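PDB 5OLT: cellulose biosynthesis protein BcsG from Salmonella typhimurium LT2, which is required for cellulose biosynthesis, the deposited chain being its zinc-binding extramembrane domain, a member of the alkaline phosphatase family. Local coordinates for residues W198-E203 with E251-R257; A56-D60 with A206-S210. One frame throughout, in Å; residues are numbered along the deposited sequence. Where two conformers were deposited one is given.

Contact 1: W198-E203 with E251-R257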
loop_
_atom_site.group_PDB
_atom_site.type_symbol
_atom_site.label_atom_id
_atom_site.label_comp_id
_atom_site.label_asym_id
_atom_site.label_seq_id
_atom_site.Cartn_x
_atom_site.Cartn_y
_atom_site.Cartn_z
ATOM N N TRP A 198 0.585 -2.743 20.374
ATOM C CA TRP A 198 0.761 -3.876 19.488
ATOM C C TRP A 198 2.039 -4.665 19.837
ATOM O O TRP A 198 2.021 -5.904 19.916
ATOM C CB TRP A 198 0.820 -3.356 18.038
ATOM C CG TRP A 198 1.148 -4.392 17.024
ATOM C CD1 TRP A 198 0.270 -5.242 16.424
ATOM C CD2 TRP A 198 2.439 -4.723 16.518
ATOM N NE1 TRP A 198 0.925 -6.084 15.576
ATOM C CE2 TRP A 198 2.266 -5.798 15.605
ATOM C CE3 TRP A 198 3.727 -4.214 16.730
ATOM C CZ2 TRP A 198 3.330 -6.362 14.903
ATOM C CZ3 TRP A 198 4.787 -4.793 16.050
ATOM C CH2 TRP A 198 4.581 -5.864 15.154
ATOM N N LEU A 199 3.129 -3.947 20.082
ATOM C CA LEU A 199 4.440 -4.568 20.352
ATOM C C LEU A 199 4.433 -5.362 21.668
ATOM O O LEU A 199 5.008 -6.435 21.740
ATOM C CB LEU A 199 5.554 -3.515 20.368
ATOM C CG LEU A 199 6.976 -4.088 20.519
ATOM C CD1 LEU A 199 7.327 -5.130 19.450
ATOM C CD2 LEU A 199 7.972 -2.923 20.500
ATOM N N THR A 200 3.782 -4.843 22.701
ATOM C CA THR A 200 3.658 -5.595 23.974
ATOM C C THR A 200 2.847 -6.889 23.723
ATOM O O THR A 200 3.232 -7.978 24.179
ATOM C CB THR A 200 2.934 -4.791 25.071
ATOM O OG1 THR A 200 1.548 -4.669 24.732
ATOM C CG2 THR A 200 3.563 -3.385 25.285
ATOM N N GLY A 201 1.734 -6.765 22.982
ATOM C CA GLY A 201 0.854 -7.928 22.696
ATOM C C GLY A 201 1.590 -9.055 21.980
ATOM O O GLY A 201 1.408 -10.243 22.322
ATOM N N GLU A 202 2.442 -8.682 21.012
ATOM C CA GLU A 202 3.173 -9.655 20.163
ATOM C C GLU A 202 4.268 -10.332 20.962
ATOM O O GLU A 202 4.582 -11.574 20.841
ATOM C CB GLU A 202 3.778 -8.991 18.907
ATOM C CG GLU A 202 2.773 -8.652 17.780
ATOM C CD GLU A 202 1.653 -9.689 17.515
ATOM O OE1 GLU A 202 1.785 -10.919 17.788
ATOM O OE2 GLU A 202 0.592 -9.264 16.995
ATOM N N GLU A 203 4.852 -9.498 21.801
ATOM C CA GLU A 203 5.887 -9.935 22.696
ATOM C C GLU A 203 5.288 -10.939 23.695
ATOM O O GLU A 203 5.972 -11.869 24.093
ATOM C CB GLU A 203 6.571 -8.738 23.374
ATOM C CG GLU A 203 7.603 -7.978 22.536
ATOM C CD GLU A 203 8.020 -6.629 23.134
ATOM O OE1 GLU A 203 7.258 -6.045 23.943
ATOM O OE2 GLU A 203 9.118 -6.132 22.797
ATOM N N GLU A 251 12.294 1.313 18.625
ATOM C CA GLU A 251 11.761 0.344 19.589
ATOM C C GLU A 251 11.774 -1.066 19.025
ATOM O O GLU A 251 12.133 -2.027 19.742
ATOM C CB GLU A 251 10.342 0.696 20.073
ATOM C CG GLU A 251 10.263 1.892 20.997
ATOM C CD GLU A 251 11.252 1.775 22.149
ATOM O OE1 GLU A 251 11.066 0.868 23.002
ATOM O OE2 GLU A 251 12.228 2.576 22.190
ATOM N N LEU A 252 11.435 -1.196 17.741
ATOM C CA LEU A 252 11.399 -2.521 17.115
ATOM C C LEU A 252 12.784 -3.099 17.015
ATOM O O LEU A 252 12.972 -4.302 17.301
ATOM C CB LEU A 252 10.789 -2.499 15.712
ATOM C CG LEU A 252 9.291 -2.630 15.572
ATOM C CD1 LEU A 252 9.048 -2.789 14.089
ATOM C CD2 LEU A 252 8.709 -3.803 16.326
ATOM N N GLU A 253 13.759 -2.273 16.612
ATOM C CA GLU A 253 15.164 -2.701 16.559
ATOM C C GLU A 253 15.585 -3.204 17.948
ATOM O O GLU A 253 16.172 -4.286 18.078
ATOM C CB GLU A 253 16.075 -1.551 16.109
ATOM C CG GLU A 253 16.120 -1.299 14.608
ATOM C CD GLU A 253 16.666 0.078 14.186
ATOM O OE1 GLU A 253 17.072 0.913 15.044
ATOM O OE2 GLU A 253 16.684 0.332 12.959
ATOM N N LYS A 254 15.265 -2.441 18.993
ATOM C CA LYS A 254 15.674 -2.824 20.369
ATOM C C LYS A 254 15.042 -4.146 20.818
ATOM O O LYS A 254 15.632 -4.897 21.598
ATOM C CB LYS A 254 15.297 -1.751 21.388
ATOM C CG LYS A 254 16.099 -0.459 21.352
ATOM C CD LYS A 254 15.461 0.504 22.343
ATOM C CE LYS A 254 16.190 1.833 22.423
ATOM N NZ LYS A 254 15.355 2.787 23.202
ATOM N N SER A 255 13.852 -4.456 20.308
ATOM C CA SER A 255 13.101 -5.623 20.751
ATOM C C SER A 255 13.762 -6.917 20.283
ATOM O O SER A 255 13.507 -7.970 20.870
ATOM C CB SER A 255 11.666 -5.575 20.218
ATOM O OG SER A 255 11.628 -6.006 18.868
ATOM N N GLY A 256 14.571 -6.831 19.223
ATOM C CA GLY A 256 15.137 -7.994 18.546
ATOM C C GLY A 256 14.153 -8.922 17.823
ATOM O O GLY A 256 14.582 -9.911 17.239
ATOM N N ARG A 257 12.862 -8.599 17.844
ATOM C CA ARG A 257 11.847 -9.396 17.160
ATOM C C ARG A 257 12.043 -9.380 15.642
ATOM O O ARG A 257 12.503 -8.398 15.052
ATOM C CB ARG A 257 10.448 -8.893 17.510
ATOM C CG ARG A 257 10.085 -8.996 18.995
ATOM C CD ARG A 257 8.621 -8.663 19.191
ATOM N NE ARG A 257 7.731 -9.621 18.541
ATOM C CZ ARG A 257 7.506 -10.878 18.941
ATOM N NH1 ARG A 257 8.103 -11.379 20.012
ATOM N NH2 ARG A 257 6.659 -11.643 18.273
#

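Contact 2: A56-D60 with A206-S210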
loop_
_atom_site.group_PDB
_atom_site.type_symbol
_atom_site.label_atom_id
_atom_site.label_comp_id
_atom_site.label_asym_id
_atom_site.label_seq_id
_atom_site.Cartn_x
_atom_site.Cartn_y
_atom_site.Cartn_z
ATOM N N ALA A 56 10.620 -23.517 8.723
ATOM C CA ALA A 56 10.207 -22.107 8.552
ATOM C C ALA A 56 10.429 -21.364 9.863
ATOM O O ALA A 56 10.357 -21.936 10.952
ATOM C CB ALA A 56 8.738 -22.012 8.137
ATOM N N GLN A 57 10.719 -20.077 9.749
ATOM C CA GLN A 57 10.972 -19.231 10.907
ATOM C C GLN A 57 9.808 -18.272 11.123
ATOM O O GLN A 57 9.454 -17.526 10.199
ATOM C CB GLN A 57 12.264 -18.446 10.699
ATOM C CG GLN A 57 13.464 -19.343 10.481
ATOM C CD GLN A 57 13.751 -20.216 11.691
ATOM O OE1 GLN A 57 13.968 -19.708 12.777
ATOM N NE2 GLN A 57 13.723 -21.529 11.508
ATOM N N PRO A 58 9.216 -18.267 12.331
ATOM C CA PRO A 58 8.107 -17.342 12.641
ATOM C C PRO A 58 8.586 -15.889 12.620
ATOM O O PRO A 58 9.723 -15.579 12.987
ATOM C CB PRO A 58 7.698 -17.724 14.072
ATOM C CG PRO A 58 8.225 -19.099 14.275
ATOM C CD PRO A 58 9.474 -19.181 13.473
ATOM N N PHE A 59 7.713 -15.023 12.149
ATOM C CA PHE A 59 7.932 -13.585 12.226
ATOM C C PHE A 59 6.572 -12.902 12.173
ATOM O O PHE A 59 5.556 -13.568 11.902
ATOM C CB PHE A 59 8.830 -13.105 11.071
ATOM C CG PHE A 59 8.173 -13.151 9.701
ATOM C CD1 PHE A 59 8.097 -14.352 8.979
ATOM C CD2 PHE A 59 7.600 -11.991 9.146
ATOM C CE1 PHE A 59 7.496 -14.389 7.726
ATOM C CE2 PHE A 59 7.021 -12.034 7.868
ATOM C CZ PHE A 59 6.963 -13.239 7.158
ATOM N N ASP A 60 6.565 -11.593 12.423
ATOM C CA ASP A 60 5.349 -10.781 12.345
ATOM C C ASP A 60 5.379 -9.852 11.140
ATOM O O ASP A 60 6.415 -9.229 10.856
ATOM C CB ASP A 60 5.180 -9.929 13.604
ATOM C CG ASP A 60 5.063 -10.736 14.856
ATOM O OD1 ASP A 60 4.387 -11.781 14.814
ATOM O OD2 ASP A 60 5.626 -10.301 15.911
ATOM N N ALA A 206 5.193 -14.939 21.914
ATOM C CA ALA A 206 6.474 -15.697 21.751
ATOM C C ALA A 206 7.033 -15.739 20.322
ATOM O O ALA A 206 7.233 -14.668 19.705
ATOM C CB ALA A 206 6.463 -17.079 22.435
ATOM N N ASN A 207 7.299 -16.960 19.833
ATOM C CA ASN A 207 7.680 -17.237 18.442
ATOM C C ASN A 207 6.386 -17.464 17.646
ATOM O O ASN A 207 6.234 -18.415 16.867
ATOM C CB ASN A 207 8.622 -18.454 18.353
ATOM C CG ASN A 207 7.902 -19.788 18.573
ATOM O OD1 ASN A 207 6.849 -19.852 19.223
ATOM N ND2 ASN A 207 8.461 -20.857 18.016
ATOM N N SER A 208 5.426 -16.597 17.888
ATOM C CA SER A 208 4.219 -16.628 17.098
ATOM C C SER A 208 4.474 -15.987 15.746
ATOM O O SER A 208 5.420 -15.190 15.536
ATOM C CB SER A 208 3.086 -15.923 17.822
ATOM O OG SER A 208 2.210 -16.866 18.420
ATOM N N ARG A 209 3.650 -16.379 14.807
ATOM C CA ARG A 209 3.580 -15.617 13.575
ATOM C C ARG A 209 2.249 -14.933 13.461
ATOM O O ARG A 209 1.203 -15.480 13.806
ATOM C CB ARG A 209 3.995 -16.385 12.313
ATOM C CG ARG A 209 3.241 -17.623 12.051
ATOM C CD ARG A 209 3.702 -18.367 10.810
ATOM N NE ARG A 209 5.078 -18.849 10.596
ATOM C CZ ARG A 209 5.625 -19.934 11.158
ATOM N NH1 ARG A 209 4.969 -20.595 12.098
ATOM N NH2 ARG A 209 6.843 -20.332 10.811
ATOM N N SER A 210 2.310 -13.692 13.009
ATOM C CA SER A 210 1.101 -12.870 12.964
ATOM C C SER A 210 1.188 -11.893 11.821
ATOM O O SER A 210 2.261 -11.578 11.351
ATOM C CB SER A 210 0.879 -12.116 14.269
ATOM O OG SER A 210 1.827 -11.070 14.438
HETATM O O HOH W 1 7.289 -22.828 12.064
HETATM O O HOH W 2 7.269 -18.290 8.622
#

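Contact 1: W198-E203 with E251-R257
The methyl CD1 of L199 touches two partners, 3.7 Å from CD2 of L252 and 3.8 Å from CD of R257. CG of L199 stands anti to the backbone N (chi1 -175°), which carries its branched end across to the C-terminal part of helix 234-255. CD2 of L252 also meets the edge of the W198 indole near the ring plane, at CZ3. Further along, R257 runs past L199 in the opposite direction, and its CD lies 3.6 Å from CG of E203. A bend at chi3 (64°) lays the guanidinium over the end of helix 191-203; O of E202 sits over its face, toward the rim, 3.3 Å from NH2 of R257 and at an angle too poor for a hydrogen bond.

Behind these side chains, OG of S255 donates to O of L252 and accepts from N of R257 (3.0 Å), an ST turn that steers the chain out of the helix through G256, whose phi is positive. The two helix segments run nearly parallel, 17° apart. NE1 of W198 is satisfied by T212, and R257 is also paired with D60. The contact is therefore held by apolar methyls and methylenes, while a carbonyl-rich helix end probably favours the cationic group resting on it.

Contact 2: A56-D60 with A206-S210
Closest of the polar pairs is OG of S210 with OD1 of D60, a 2.7 Å hydrogen bond in which the serine is the donor. It reaches the carboxylate from well above its plane, 63° out, and a chi1 of 71° on S210 turns the hydroxyl toward the aspartate. Beside it the backbones meet more loosely: N of S210 gives a weak hydrogen bond to O of F59 (3.4 Å), and the same carbonyl takes a CA-H...O contact from R209. A second such contact joins CA of D60 to O of S210.

D60 and S210 form a parallel bridge where strands 60-66 and 210-216 begin, neighbours in the mixed central sheet of the alpha/beta core, consistent with the alkaline phosphatase family. Their side chains share one face of it, on which E202 of helix 191-203 also packs.

Before the strands the two loops diverge, and water enters between them. The pyrrolidine of P58 still packs closely, its CB 3.2 Å from O of N207. The partly exposed R209 packs directly on A56-P58, its NH2 3.7 Å from CB of A56. A bend at chi3 (58°) in the R209 chain brings one guanidinium face over CA of P58, off-centre toward the rim, and both waters lie at its edge, in plane. Water 2 accepts from NE of R209 and donates to O of Q57 (2.8 Å). Water 1 accepts from NH2 of R209 and gives only a weak bond to O of A56.

From the N terminus, residues 56-60 lead into strand 60-66, and contact 2 closes a long loop when 206-210 returns after helix 191-203 to start strand 210-216. Contact 1 opens at 198-203, inside that loop, but closes at 251-257, beyond it, so the two loops cross. Helix 234-255 is thereby tied to helix 191-203, while strands 60-66 and 210-216 are joined at their starts. The contacts meet directly: NH2 of R257 forms a salt bridge with OD2 of D60 at 2.9 Å, and CB of E202 packs against that same oxygen. One carboxylate thus serves both contacts, OD1 toward the neighbouring strand and OD2 toward the turn after helix 234-255.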